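Long-range contacts in DUF1881 domain-containing protein (Neurospora crassa, PDB 5Z6D), which is of unknown function but pairs a beta-gamma-crystallin domain with an Ig-like domain, whose interface renders the calcium site of the former inoperative: residues Lys9-Gln14 and Gly22-Val27; Phe42-Gly47 and Arg65-Ser70; Ile53-Tyr58 and Leu80-Val85; Arg115-Val120 and Tyr130-Ile135. The protein carries 1 engineered substitution. All blocks are in the same frame, centred on the assembly; numbering follows the deposited sequence.

Contact 1: residues Lys9-Gln14 and Gly22-Val27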
loop_
_atom_site.group_PDB
_atom_site.type_symbol
_atom_site.label_atom_id
_atom_site.label_comp_id
_atom_site.label_asym_id
_atom_site.label_seq_id
_atom_site.Cartn_x
_atom_site.Cartn_y
_atom_site.Cartn_z
ATOM N N LYS A 9 -10.215 10.728 15.264
ATOM C CA LYS A 9 -9.360 11.813 14.811
ATOM C C LYS A 9 -7.899 11.399 14.980
ATOM O O LYS A 9 -7.612 10.414 15.643
ATOM C CB LYS A 9 -9.657 13.106 15.584
ATOM C CG LYS A 9 -10.799 13.959 15.006
ATOM C CD LYS A 9 -12.154 13.255 15.070
ATOM C CE LYS A 9 -13.136 13.824 14.050
ATOM N NZ LYS A 9 -14.280 12.903 13.784
ATOM N N VAL A 10 -7.003 12.136 14.334
ATOM C CA VAL A 10 -5.576 12.001 14.575
ATOM C C VAL A 10 -5.044 13.417 14.660
ATOM O O VAL A 10 -5.616 14.338 14.073
ATOM C CB VAL A 10 -4.833 11.176 13.460
ATOM C CG1 VAL A 10 -5.461 9.784 13.291
ATOM C CG2 VAL A 10 -4.802 11.929 12.138
ATOM N N ILE A 11 -3.987 13.621 15.435
ATOM C CA ILE A 11 -3.392 14.931 15.492
ATOM C C ILE A 11 -1.944 14.841 15.108
ATOM O O ILE A 11 -1.182 14.065 15.694
ATOM C CB ILE A 11 -3.502 15.573 16.898
ATOM C CG1 ILE A 11 -4.933 15.482 17.436
ATOM C CG2 ILE A 11 -3.019 17.008 16.841
ATOM C CD1 ILE A 11 -5.132 16.199 18.757
ATOM N N PHE A 12 -1.565 15.626 14.112
ATOM C CA PHE A 12 -0.174 15.697 13.706
ATOM C C PHE A 12 0.501 16.864 14.401
ATOM O O PHE A 12 -0.025 17.962 14.456
ATOM C CB PHE A 12 -0.051 15.833 12.195
ATOM C CG PHE A 12 -0.205 14.534 11.457
ATOM C CD1 PHE A 12 0.868 13.678 11.307
ATOM C CD2 PHE A 12 -1.430 14.181 10.897
ATOM C CE1 PHE A 12 0.724 12.478 10.622
ATOM C CE2 PHE A 12 -1.585 12.989 10.208
ATOM C CZ PHE A 12 -0.514 12.140 10.058
ATOM N N TYR A 13 1.683 16.627 14.928
ATOM C CA TYR A 13 2.380 17.667 15.630
ATOM C C TYR A 13 3.643 18.055 14.882
ATOM O O TYR A 13 4.361 17.200 14.307
ATOM C CB TYR A 13 2.713 17.216 17.058
ATOM C CG TYR A 13 1.490 16.872 17.903
ATOM C CD1 TYR A 13 0.855 17.840 18.690
ATOM C CD2 TYR A 13 0.979 15.581 17.920
ATOM C CE1 TYR A 13 -0.263 17.514 19.456
ATOM C CE2 TYR A 13 -0.130 15.248 18.669
ATOM C CZ TYR A 13 -0.748 16.212 19.442
ATOM O OH TYR A 13 -1.853 15.856 20.193
ATOM N N GLN A 14 3.899 19.361 14.943
ATOM C CA GLN A 14 5.070 20.001 14.383
ATOM C C GLN A 14 6.379 19.555 15.040
ATOM O O GLN A 14 7.417 19.496 14.384
ATOM C CB GLN A 14 4.891 21.519 14.499
ATOM C CG GLN A 14 6.143 22.321 14.754
ATOM C CD GLN A 14 5.839 23.646 15.428
ATOM O OE1 GLN A 14 5.201 23.692 16.482
ATOM N NE2 GLN A 14 6.286 24.733 14.818
ATOM N N GLY A 22 -0.513 21.299 17.177
ATOM C CA GLY A 22 -0.983 20.187 16.365
ATOM C C GLY A 22 -2.141 20.507 15.431
ATOM O O GLY A 22 -3.012 21.327 15.734
ATOM N N ASP A 23 -2.136 19.840 14.280
ATOM C CA ASP A 23 -3.213 19.918 13.291
ATOM C C ASP A 23 -4.062 18.647 13.347
ATOM O O ASP A 23 -3.547 17.538 13.198
ATOM C CB ASP A 23 -2.642 20.116 11.890
ATOM C CG ASP A 23 -1.915 21.434 11.738
ATOM O OD1 ASP A 23 -2.164 22.352 12.550
ATOM O OD2 ASP A 23 -1.098 21.558 10.797
ATOM N N THR A 24 -5.360 18.812 13.565
ATOM C CA THR A 24 -6.269 17.678 13.699
ATOM C C THR A 24 -6.874 17.262 12.353
ATOM O O THR A 24 -7.258 18.111 11.546
ATOM C CB THR A 24 -7.394 18.004 14.692
ATOM O OG1 THR A 24 -6.820 18.408 15.943
ATOM C CG2 THR A 24 -8.297 16.802 14.918
ATOM N N TYR A 25 -6.950 15.952 12.123
ATOM C CA TYR A 25 -7.541 15.388 10.906
ATOM C C TYR A 25 -8.558 14.282 11.238
ATOM O O TYR A 25 -8.377 13.512 12.182
ATOM C CB TYR A 25 -6.444 14.847 9.984
ATOM C CG TYR A 25 -5.479 15.900 9.466
ATOM C CD1 TYR A 25 -5.689 16.529 8.244
ATOM C CD2 TYR A 25 -4.343 16.243 10.193
ATOM C CE1 TYR A 25 -4.805 17.476 7.765
ATOM C CE2 TYR A 25 -3.445 17.190 9.725
ATOM C CZ TYR A 25 -3.688 17.817 8.521
ATOM O OH TYR A 25 -2.799 18.753 8.057
ATOM N N ALA A 26 -9.626 14.184 10.446
ATOM C CA ALA A 26 -10.696 13.230 10.730
ATOM C C ALA A 26 -10.697 12.040 9.782
ATOM O O ALA A 26 -10.167 12.126 8.678
ATOM C CB ALA A 26 -12.057 13.934 10.658
ATOM N N VAL A 27 -11.316 10.947 10.209
ATOM C CA VAL A 27 -11.510 9.788 9.349
ATOM C C VAL A 27 -12.205 10.226 8.065
ATOM O O VAL A 27 -13.174 11.000 8.107
ATOM C CB VAL A 27 -12.317 8.706 10.052
ATOM C CG1 VAL A 27 -12.789 7.662 9.060
ATOM C CG2 VAL A 27 -11.452 8.056 11.139
#
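K9 lays its aliphatic chain over the neighbouring strand. Its CE lies 3.6 Å from A26 CB, and its CG meets T24 CG2 at 3.8 Å. A bend at chi2 (65°) folds the chain this way. With an alanine here, T24 CG2 and A26 CB would probably lose their apolar cover on this face. I11 lies on the same face and rests CG2 against G22 CA at 3.8 Å. V10, F12, D23 and Y25 line the other face. There Y25 CD2 comes to the edge of the F12 ring, 3.6 Å from F12 CD2. The two rings are steeply inclined, with planes at 79°. V10 CG2 packs beside Y25 CB.

The backbones form an antiparallel beta hairpin near the start of the beta-gamma-crystallin domain. V10 pairs with Y25 and F12 with D23, each pair through two hydrogen bonds. In one of them D23 N reaches F12 O at 2.8 Å. G22 has backbone angles that call for glycine, and a CB there would clash with I11 CG2 and Y13 CE1.

Further out, Y41 stacks on the F12 ring. Its OH is hydrogen-bonded to both D23 OD2 and Y25 OH, which ties the polar ends of this face together. F83 meets the F12 ring and stands edge-to-face with Y25.

Contact 2: residues Phe42-Gly47 and Arg65-Ser70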
loop_
_atom_site.group_PDB
_atom_site.type_symbol
_atom_site.label_atom_id
_atom_site.label_comp_id
_atom_site.label_asym_id
_atom_site.label_seq_id
_atom_site.Cartn_x
_atom_site.Cartn_y
_atom_site.Cartn_z
ATOM N N PHE A 42 6.285 16.010 12.834
ATOM C CA PHE A 42 7.301 15.169 13.457
ATOM C C PHE A 42 6.707 14.124 14.409
ATOM O O PHE A 42 7.418 13.206 14.846
ATOM C CB PHE A 42 8.302 16.033 14.233
ATOM C CG PHE A 42 9.459 16.523 13.412
ATOM C CD1 PHE A 42 9.650 16.083 12.115
ATOM C CD2 PHE A 42 10.376 17.413 13.957
ATOM C CE1 PHE A 42 10.725 16.524 11.369
ATOM C CE2 PHE A 42 11.453 17.859 13.216
ATOM C CZ PHE A 42 11.628 17.414 11.919
ATOM N N SER A 43 5.434 14.264 14.770
ATOM C CA SER A 43 4.827 13.177 15.553
ATOM C C SER A 43 3.339 13.101 15.283
ATOM O O SER A 43 2.775 14.001 14.667
ATOM C CB SER A 43 5.103 13.341 17.063
ATOM O OG SER A 43 4.676 14.606 17.548
ATOM N N VAL A 44 2.698 12.016 15.703
ATOM C CA VAL A 44 1.263 11.878 15.428
ATOM C C VAL A 44 0.554 11.078 16.524
ATOM O O VAL A 44 0.965 9.969 16.881
ATOM C CB VAL A 44 1.010 11.226 14.043
ATOM C CG1 VAL A 44 1.648 9.832 13.940
ATOM C CG2 VAL A 44 -0.499 11.176 13.731
ATOM N N ALA A 45 -0.499 11.679 17.075
ATOM C CA ALA A 45 -1.381 10.992 18.007
ATOM C C ALA A 45 -2.529 10.381 17.240
ATOM O O ALA A 45 -3.167 11.053 16.423
ATOM C CB ALA A 45 -1.897 11.950 19.070
ATOM N N VAL A 46 -2.799 9.111 17.502
ATOM C CA VAL A 46 -3.820 8.398 16.751
ATOM C C VAL A 46 -4.957 7.984 17.654
ATOM O O VAL A 46 -4.751 7.311 18.657
ATOM C CB VAL A 46 -3.240 7.160 16.065
ATOM C CG1 VAL A 46 -4.340 6.371 15.352
ATOM C CG2 VAL A 46 -2.153 7.581 15.094
ATOM N N GLY A 47 -6.160 8.412 17.294
ATOM C CA GLY A 47 -7.346 8.047 18.039
ATOM C C GLY A 47 -7.535 6.550 18.069
ATOM O O GLY A 47 -7.053 5.818 17.194
ATOM N N ARG A 65 3.704 3.648 4.979
ATOM C CA ARG A 65 3.718 3.302 6.392
ATOM C C ARG A 65 2.297 3.317 6.911
ATOM O O ARG A 65 1.459 4.045 6.382
ATOM C CB ARG A 65 4.567 4.282 7.187
ATOM C CG ARG A 65 6.033 4.254 6.834
ATOM C CD ARG A 65 6.729 3.008 7.344
ATOM N NE ARG A 65 8.146 3.033 6.988
ATOM C CZ ARG A 65 9.111 3.519 7.766
ATOM N NH1 ARG A 65 8.827 4.020 8.968
ATOM N NH2 ARG A 65 10.369 3.497 7.345
ATOM N N GLU A 66 2.029 2.499 7.924
ATOM C CA GLU A 66 0.768 2.560 8.655
ATOM C C GLU A 66 1.047 2.998 10.077
ATOM O O GLU A 66 1.912 2.423 10.736
ATOM C CB GLU A 66 0.051 1.206 8.689
ATOM C CG GLU A 66 -0.578 0.744 7.391
ATOM C CD GLU A 66 -1.181 -0.651 7.527
ATOM O OE1 GLU A 66 -0.482 -1.555 8.026
ATOM O OE2 GLU A 66 -2.356 -0.843 7.155
ATOM N N TRP A 67 0.325 4.005 10.555
ATOM C CA TRP A 67 0.428 4.387 11.963
ATOM C C TRP A 67 -0.879 4.023 12.639
ATOM O O TRP A 67 -1.904 4.664 12.392
ATOM C CB TRP A 67 0.748 5.877 12.108
ATOM C CG TRP A 67 2.027 6.227 11.402
ATOM C CD1 TRP A 67 3.209 5.567 11.503
ATOM C CD2 TRP A 67 2.245 7.310 10.490
ATOM N NE1 TRP A 67 4.154 6.152 10.702
ATOM C CE2 TRP A 67 3.592 7.226 10.066
ATOM C CE3 TRP A 67 1.433 8.325 9.966
ATOM C CZ2 TRP A 67 4.146 8.121 9.147
ATOM C CZ3 TRP A 67 1.988 9.214 9.045
ATOM C CH2 TRP A 67 3.333 9.107 8.656
ATOM N N THR A 68 -0.842 2.959 13.444
ATOM C CA THR A 68 -2.042 2.406 14.059
ATOM C C THR A 68 -2.158 2.867 15.504
ATOM O O THR A 68 -3.220 2.776 16.116
ATOM C CB THR A 68 -2.056 0.858 14.003
ATOM O OG1 THR A 68 -0.956 0.320 14.757
ATOM C CG2 THR A 68 -1.962 0.372 12.575
ATOM N N THR A 69 -1.048 3.346 16.056
ATOM C CA THR A 69 -1.037 3.908 17.400
ATOM C C THR A 69 -0.172 5.160 17.396
ATOM O O THR A 69 0.583 5.404 16.448
ATOM C CB THR A 69 -0.499 2.916 18.476
ATOM O OG1 THR A 69 0.893 2.644 18.249
ATOM C CG2 THR A 69 -1.271 1.601 18.454
ATOM N N SER A 70 -0.294 5.957 18.442
ATOM C CA SER A 70 0.434 7.217 18.522
ATOM C C SER A 70 1.943 7.001 18.396
ATOM O O SER A 70 2.500 6.153 19.073
ATOM C CB SER A 70 0.109 7.921 19.831
ATOM O OG SER A 70 -1.273 8.256 19.850
HETATM O O HOH W 1 -2.741 5.496 19.897
#
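S70 turns its hydroxyl onto the backbone of strand 43-46. V46 N donates to S70 OG at 2.9 Å, and the bond is fairly straight (163°). The torsion behind this sets OG beside its own backbone N and anti to the carbonyl carbon (chi1 -64°). In that position OG also lies 3.3 Å from A45 CA. An alanine in place of S70 would probably leave V46 N without this acceptor, with the water bridge as the remaining polar link between V46 and this residue. That water donates to V46 O and accepts from S70 N at 2.9 Å. S70 CA in turn makes a CA-H...O contact with V44 O.

V46 points its side chain at the other segment and sets its two methyls against successive carbonyl oxygens. CG1 stands anti to the backbone N and meets T68 O at 3.8 Å. CG2, the branch beside the backbone N, meets T69 O at 3.7 Å. W67 also points across the contact. V44 CG1 lies to one side of its indole plane, offset toward the rim, 4.3 Å from W67 CE3, so this pair is a loose apolar touch. W67 packs further on F12, V52 and A54, and V44 packs on F12.

Strands 43-46 and 64-67 are outer strands of two different sheets. The chain leaves 64-67, crosses at T68-S70, and runs beside 43-46, where V44 shares backbone hydrogen bonding with Q71. Such a crossing between packed sheets, with W67 and V44 turned inward, fits the Greek-key beta sandwich of beta-gamma-crystallin domains.

Contact 3: residues Ile53-Tyr58 and Leu80-Val85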
loop_
_atom_site.group_PDB
_atom_site.type_symbol
_atom_site.label_atom_id
_atom_site.label_comp_id
_atom_site.label_asym_id
_atom_site.label_seq_id
_atom_site.Cartn_x
_atom_site.Cartn_y
_atom_site.Cartn_z
ATOM N N ILE A 53 -2.882 5.741 6.994
ATOM C CA ILE A 53 -2.088 5.118 5.944
ATOM C C ILE A 53 -1.383 6.224 5.180
ATOM O O ILE A 53 -2.037 7.090 4.621
ATOM C CB ILE A 53 -2.955 4.268 5.001
ATOM C CG1 ILE A 53 -3.654 3.150 5.784
ATOM C CG2 ILE A 53 -2.095 3.702 3.863
ATOM C CD1 ILE A 53 -4.748 2.442 4.986
ATOM N N ALA A 54 -0.051 6.204 5.171
ATOM C CA ALA A 54 0.749 7.255 4.522
ATOM C C ALA A 54 1.584 6.664 3.388
ATOM O O ALA A 54 2.139 5.588 3.538
ATOM C CB ALA A 54 1.657 7.957 5.557
ATOM N N TRP A 55 1.671 7.357 2.252
ATOM C CA TRP A 55 2.423 6.817 1.140
ATOM C C TRP A 55 2.990 7.911 0.253
ATOM O O TRP A 55 2.926 9.107 0.573
ATOM C CB TRP A 55 1.568 5.815 0.335
ATOM C CG TRP A 55 0.383 6.316 -0.488
ATOM C CD1 TRP A 55 0.343 6.456 -1.847
ATOM C CD2 TRP A 55 -0.935 6.650 -0.003
ATOM N NE1 TRP A 55 -0.917 6.874 -2.240
ATOM C CE2 TRP A 55 -1.708 7.010 -1.138
ATOM C CE3 TRP A 55 -1.529 6.690 1.261
ATOM C CZ2 TRP A 55 -3.055 7.407 -1.031
ATOM C CZ3 TRP A 55 -2.864 7.084 1.365
ATOM C CH2 TRP A 55 -3.612 7.434 0.223
ATOM N N GLN A 56 3.588 7.472 -0.846
ATOM C CA GLN A 56 4.340 8.347 -1.723
ATOM C C GLN A 56 3.562 8.601 -3.013
ATOM O O GLN A 56 3.399 7.701 -3.824
ATOM C CB GLN A 56 5.701 7.718 -2.020
ATOM C CG GLN A 56 6.594 8.595 -2.842
ATOM C CD GLN A 56 6.705 9.972 -2.254
ATOM O OE1 GLN A 56 6.159 10.936 -2.793
ATOM N NE2 GLN A 56 7.401 10.077 -1.127
ATOM N N HIS A 57 3.078 9.818 -3.206
ATOM C CA HIS A 57 2.283 10.054 -4.404
ATOM C C HIS A 57 3.080 10.768 -5.493
ATOM O O HIS A 57 2.545 11.066 -6.560
ATOM C CB HIS A 57 1.004 10.823 -4.059
ATOM C CG HIS A 57 1.170 12.306 -4.012
ATOM N ND1 HIS A 57 1.862 12.947 -3.010
ATOM C CD2 HIS A 57 0.701 13.279 -4.831
ATOM C CE1 HIS A 57 1.826 14.251 -3.218
ATOM N NE2 HIS A 57 1.132 14.477 -4.319
ATOM N N TYR A 58 4.365 11.010 -5.241
ATOM C CA TYR A 58 5.232 11.622 -6.256
ATOM C C TYR A 58 6.062 10.597 -7.023
ATOM O O TYR A 58 6.902 10.961 -7.847
ATOM C CB TYR A 58 6.162 12.656 -5.621
ATOM C CG TYR A 58 5.429 13.877 -5.140
ATOM C CD1 TYR A 58 4.510 14.519 -5.961
ATOM C CD2 TYR A 58 5.629 14.372 -3.858
ATOM C CE1 TYR A 58 3.820 15.632 -5.525
ATOM C CE2 TYR A 58 4.941 15.486 -3.409
ATOM C CZ TYR A 58 4.040 16.113 -4.249
ATOM O OH TYR A 58 3.346 17.217 -3.818
ATOM N N LEU A 80 7.471 10.286 2.415
ATOM C CA LEU A 80 6.025 10.080 2.219
ATOM C C LEU A 80 5.312 11.424 2.136
ATOM O O LEU A 80 5.633 12.352 2.877
ATOM C CB LEU A 80 5.430 9.225 3.342
ATOM C CG LEU A 80 6.093 7.865 3.581
ATOM C CD1 LEU A 80 5.221 7.009 4.481
ATOM C CD2 LEU A 80 6.389 7.136 2.274
ATOM N N SER A 81 4.369 11.542 1.209
ATOM C CA SER A 81 3.828 12.853 0.881
ATOM C C SER A 81 2.312 12.876 0.857
ATOM O O SER A 81 1.713 13.907 0.574
ATOM C CB SER A 81 4.360 13.302 -0.470
ATOM O OG SER A 81 4.051 12.324 -1.443
ATOM N N ARG A 82 1.683 11.750 1.173
ATOM C CA ARG A 82 0.229 11.705 1.178
ATOM C C ARG A 82 -0.229 10.812 2.313
ATOM O O ARG A 82 0.489 9.896 2.686
ATOM C CB ARG A 82 -0.289 11.188 -0.167
ATOM C CG ARG A 82 -1.798 11.026 -0.275
ATOM C CD ARG A 82 -2.187 10.702 -1.716
ATOM N NE ARG A 82 -3.632 10.586 -1.874
ATOM C CZ ARG A 82 -4.222 10.116 -2.966
ATOM N NH1 ARG A 82 -3.485 9.712 -3.992
ATOM N NH2 ARG A 82 -5.546 10.039 -3.025
ATOM N N PHE A 83 -1.388 11.096 2.897
ATOM C CA PHE A 83 -1.943 10.164 3.870
ATOM C C PHE A 83 -3.454 10.166 3.852
ATOM O O PHE A 83 -4.075 11.112 3.391
ATOM C CB PHE A 83 -1.430 10.451 5.296
ATOM C CG PHE A 83 -1.891 11.771 5.894
ATOM C CD1 PHE A 83 -3.112 11.872 6.558
ATOM C CD2 PHE A 83 -1.073 12.898 5.839
ATOM C CE1 PHE A 83 -3.526 13.073 7.134
ATOM C CE2 PHE A 83 -1.476 14.107 6.424
ATOM C CZ PHE A 83 -2.699 14.192 7.066
ATOM N N ARG A 84 -4.035 9.085 4.349
ATOM C CA ARG A 84 -5.473 8.995 4.506
ATOM C C ARG A 84 -5.737 8.554 5.929
ATOM O O ARG A 84 -5.077 7.648 6.451
ATOM C CB ARG A 84 -6.106 8.020 3.500
ATOM C CG ARG A 84 -7.627 8.013 3.565
ATOM C CD ARG A 84 -8.255 7.111 2.494
ATOM N NE ARG A 84 -7.868 7.487 1.137
ATOM C CZ ARG A 84 -8.257 6.820 0.053
ATOM N NH1 ARG A 84 -9.029 5.748 0.186
ATOM N NH2 ARG A 84 -7.870 7.213 -1.156
ATOM N N VAL A 85 -6.667 9.234 6.581
ATOM C CA VAL A 85 -7.120 8.821 7.893
ATOM C C VAL A 85 -8.315 7.899 7.703
ATOM O O VAL A 85 -9.327 8.293 7.091
ATOM C CB VAL A 85 -7.517 10.016 8.780
ATOM C CG1 VAL A 85 -7.839 9.530 10.186
ATOM C CG2 VAL A 85 -6.412 11.092 8.779
#
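Q56 and S81, two residues of the calcium site, are bonded to each other here, and no metal is bound. S81 OG donates to Q56 OE1 at 2.9 Å, from above the carbonyl plane rather than along a lone pair. Y58 N takes a lone pair of the same oxygen. S81 OG in turn accepts from H57 ND1 at 2.8 Å, with the oxygen at the ring edge, tilted 22° out of its plane. The hydroxyl faces this group because chi1 (56°) sets OG between the backbone N and the carbonyl carbon.

The backbone has its own irregularity. S81 N and R82 N both donate to W55 O, from opposite faces of its plane, which makes a classic beta bulge. W55 N also donates to R82 O within the bulge. Beyond it A54 faces F83 and I53 pairs with R84.

W55 and R82 run side by side, pointing the same way. The extended R82 chain lies over one indole face. Its CG sits 4.0 Å from the centroid of the six-membered ring in a CH-pi contact, and NE is 3.3 Å from W55 CZ2. The guanidinium is inclined 34° to the indole. R84 CB is at the ring edge, 4.0 Å from W55 CZ3. D30 forms salt bridges with both arginines. On the other sheet face, A54 CB packs on L80 CD1 at 3.8 Å.

The side chains of Q56 and S81 are thus engaged within the protein; D39 and G79 complete the site. If calcium were to use these side-chain oxygens, it would probably have to compete with these bonds.

Contact 4: residues Arg115-Val120 and Tyr130-Ile135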
loop_
_atom_site.group_PDB
_atom_site.type_symbol
_atom_site.label_atom_id
_atom_site.label_comp_id
_atom_site.label_asym_id
_atom_site.label_seq_id
_atom_site.Cartn_x
_atom_site.Cartn_y
_atom_site.Cartn_z
ATOM N N ARG A 115 -6.446 2.697 -8.709
ATOM C CA ARG A 115 -7.065 3.977 -8.993
ATOM C C ARG A 115 -7.226 4.821 -7.730
ATOM O O ARG A 115 -7.324 6.048 -7.821
ATOM C CB ARG A 115 -8.404 3.767 -9.698
ATOM C CG ARG A 115 -8.238 3.132 -11.072
ATOM C CD ARG A 115 -9.556 3.020 -11.819
ATOM N NE ARG A 115 -9.987 4.293 -12.392
ATOM C CZ ARG A 115 -10.885 4.405 -13.367
ATOM N NH1 ARG A 115 -11.440 3.319 -13.888
ATOM N NH2 ARG A 115 -11.224 5.603 -13.826
ATOM N N ASP A 116 -7.214 4.183 -6.558
ATOM C CA ASP A 116 -7.371 4.932 -5.316
ATOM C C ASP A 116 -6.027 5.488 -4.832
ATOM O O ASP A 116 -5.915 6.688 -4.582
ATOM C CB ASP A 116 -8.061 4.086 -4.215
ATOM C CG ASP A 116 -7.373 2.740 -3.938
ATOM O OD1 ASP A 116 -6.413 2.378 -4.646
ATOM O OD2 ASP A 116 -7.818 2.034 -2.993
ATOM N N VAL A 117 -4.997 4.648 -4.750
ATOM C CA VAL A 117 -3.723 5.098 -4.204
ATOM C C VAL A 117 -2.726 5.526 -5.285
ATOM O O VAL A 117 -1.701 6.128 -4.989
ATOM C CB VAL A 117 -3.053 4.010 -3.324
ATOM C CG1 VAL A 117 -3.918 3.681 -2.112
ATOM C CG2 VAL A 117 -2.770 2.760 -4.145
ATOM N N GLY A 118 -3.022 5.226 -6.545
ATOM C CA GLY A 118 -2.135 5.610 -7.630
ATOM C C GLY A 118 -1.359 4.431 -8.172
ATOM O O GLY A 118 -1.183 3.436 -7.471
ATOM N N THR A 119 -0.914 4.539 -9.421
ATOM C CA THR A 119 -0.137 3.489 -10.071
ATOM C C THR A 119 1.110 3.109 -9.276
ATOM O O THR A 119 1.854 3.983 -8.802
ATOM C CB THR A 119 0.286 3.926 -11.489
ATOM O OG1 THR A 119 -0.888 4.207 -12.260
ATOM C CG2 THR A 119 1.095 2.829 -12.181
ATOM N N VAL A 120 1.341 1.802 -9.156
ATOM C CA VAL A 120 2.531 1.286 -8.490
ATOM C C VAL A 120 3.306 0.409 -9.458
ATOM O O VAL A 120 2.717 -0.385 -10.183
ATOM C CB VAL A 120 2.155 0.480 -7.239
ATOM C CG1 VAL A 120 3.367 -0.163 -6.607
ATOM C CG2 VAL A 120 1.477 1.398 -6.219
ATOM N N TYR A 130 7.194 -3.714 0.802
ATOM C CA TYR A 130 5.919 -3.917 0.125
ATOM C C TYR A 130 5.456 -2.629 -0.535
ATOM O O TYR A 130 5.841 -1.531 -0.127
ATOM C CB TYR A 130 4.849 -4.411 1.103
ATOM C CG TYR A 130 4.855 -5.905 1.351
ATOM C CD1 TYR A 130 3.811 -6.697 0.901
ATOM C CD2 TYR A 130 5.890 -6.521 2.052
ATOM C CE1 TYR A 130 3.795 -8.049 1.131
ATOM C CE2 TYR A 130 5.886 -7.885 2.281
ATOM C CZ TYR A 130 4.833 -8.643 1.814
ATOM O OH TYR A 130 4.790 -10.004 2.018
ATOM N N GLY A 131 4.631 -2.764 -1.566
ATOM C CA GLY A 131 4.010 -1.613 -2.169
ATOM C C GLY A 131 2.524 -1.564 -1.877
ATOM O O GLY A 131 1.831 -2.571 -1.975
ATOM N N LEU A 132 2.044 -0.375 -1.542
ATOM C CA LEU A 132 0.640 -0.146 -1.272
ATOM C C LEU A 132 -0.124 -0.135 -2.592
ATOM O O LEU A 132 0.141 0.710 -3.450
ATOM C CB LEU A 132 0.459 1.176 -0.523
ATOM C CG LEU A 132 -0.983 1.582 -0.232
ATOM C CD1 LEU A 132 -1.595 0.695 0.853
ATOM C CD2 LEU A 132 -1.073 3.063 0.129
ATOM N N VAL A 133 -1.056 -1.073 -2.768
ATOM C CA VAL A 133 -1.776 -1.185 -4.036
ATOM C C VAL A 133 -3.286 -1.027 -3.863
ATOM O O VAL A 133 -4.060 -1.135 -4.836
ATOM C CB VAL A 133 -1.472 -2.534 -4.756
ATOM C CG1 VAL A 133 0.016 -2.637 -5.138
ATOM C CG2 VAL A 133 -1.889 -3.724 -3.902
ATOM N N GLY A 134 -3.733 -0.750 -2.642
ATOM C CA GLY A 134 -5.143 -0.421 -2.474
ATOM C C GLY A 134 -5.497 -0.146 -1.026
ATOM O O GLY A 134 -4.695 -0.435 -0.134
ATOM N N ILE A 135 -6.669 0.432 -0.786
ATOM C CA ILE A 135 -7.170 0.614 0.577
ATOM C C ILE A 135 -8.599 0.109 0.590
ATOM O O ILE A 135 -9.407 0.530 -0.235
ATOM C CB ILE A 135 -7.121 2.091 1.017
ATOM C CG1 ILE A 135 -5.671 2.591 1.036
ATOM C CG2 ILE A 135 -7.759 2.273 2.397
ATOM C CD1 ILE A 135 -5.498 4.081 1.353
#
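V117 is the bump that seats against strand 131-136. Its CG1 fits between the side chains of L132 and I135, 3.7 Å from L132 CD2 and 3.8 Å from I135 CG1. Its CG2 drops onto the backbone and lies 3.6 Å from L132 O. In L132, CG anti to the backbone N (chi1 177°), with chi2 at 72°, sets CD2 against V117. The V117 and I135 side chains meet at a slant. V120 comes to the same carbonyl: its CG2 is 3.2 Å from L132 O. V120 CB faces V133 CG1 at 4.3 Å. A CB on G131 would be tight against V120 CG1.

V133 and G134 form a classic beta bulge opposite I93. G134 has no side chain, and its CA lies 3.7 Å from D116 OD2. The carboxylate thus lies close to the strand.

L132 and I135 also touch I53 and W55 of the crystallin domain, and V117 O accepts from W55 NE1. This part of the Ig-like domain therefore forms a piece of the domain interface.

No backbone-to-backbone hydrogen bond joins the two segments. D116 supplies the polar link instead. I135 N donates to D116 OD2 at 3.0 Å on the syn side, 28° out of the carboxylate plane, while V117 N donates to OD1 from above that plane. One carboxylate so grips both the strand and its own turn, and the two N-H groups would probably help stabilise its negative charge.

Contacts 1, 2 and 3 belong to the crystallin domain and touch one another. Contact 1 joins contact 2 through strands 9-13 and 43-46, with Y13 O 2.7 Å from F42 N. Contact 2 joins contact 3 through the other sheet, where R65 N is 2.9 Å from A54 O. F12 and F83 pack contacts 1 and 3 together between the sheets. Contact 4 lies in the Ig-like domain, its centre about 10 Å from that of contact 3. At the joint between these two, W55 NE1 is 3.0 Å from V117 O. Contact 3 holds Q56 and S81 of the calcium site, and the L132 side chain of contact 4 is about 8 Å from that of Q56.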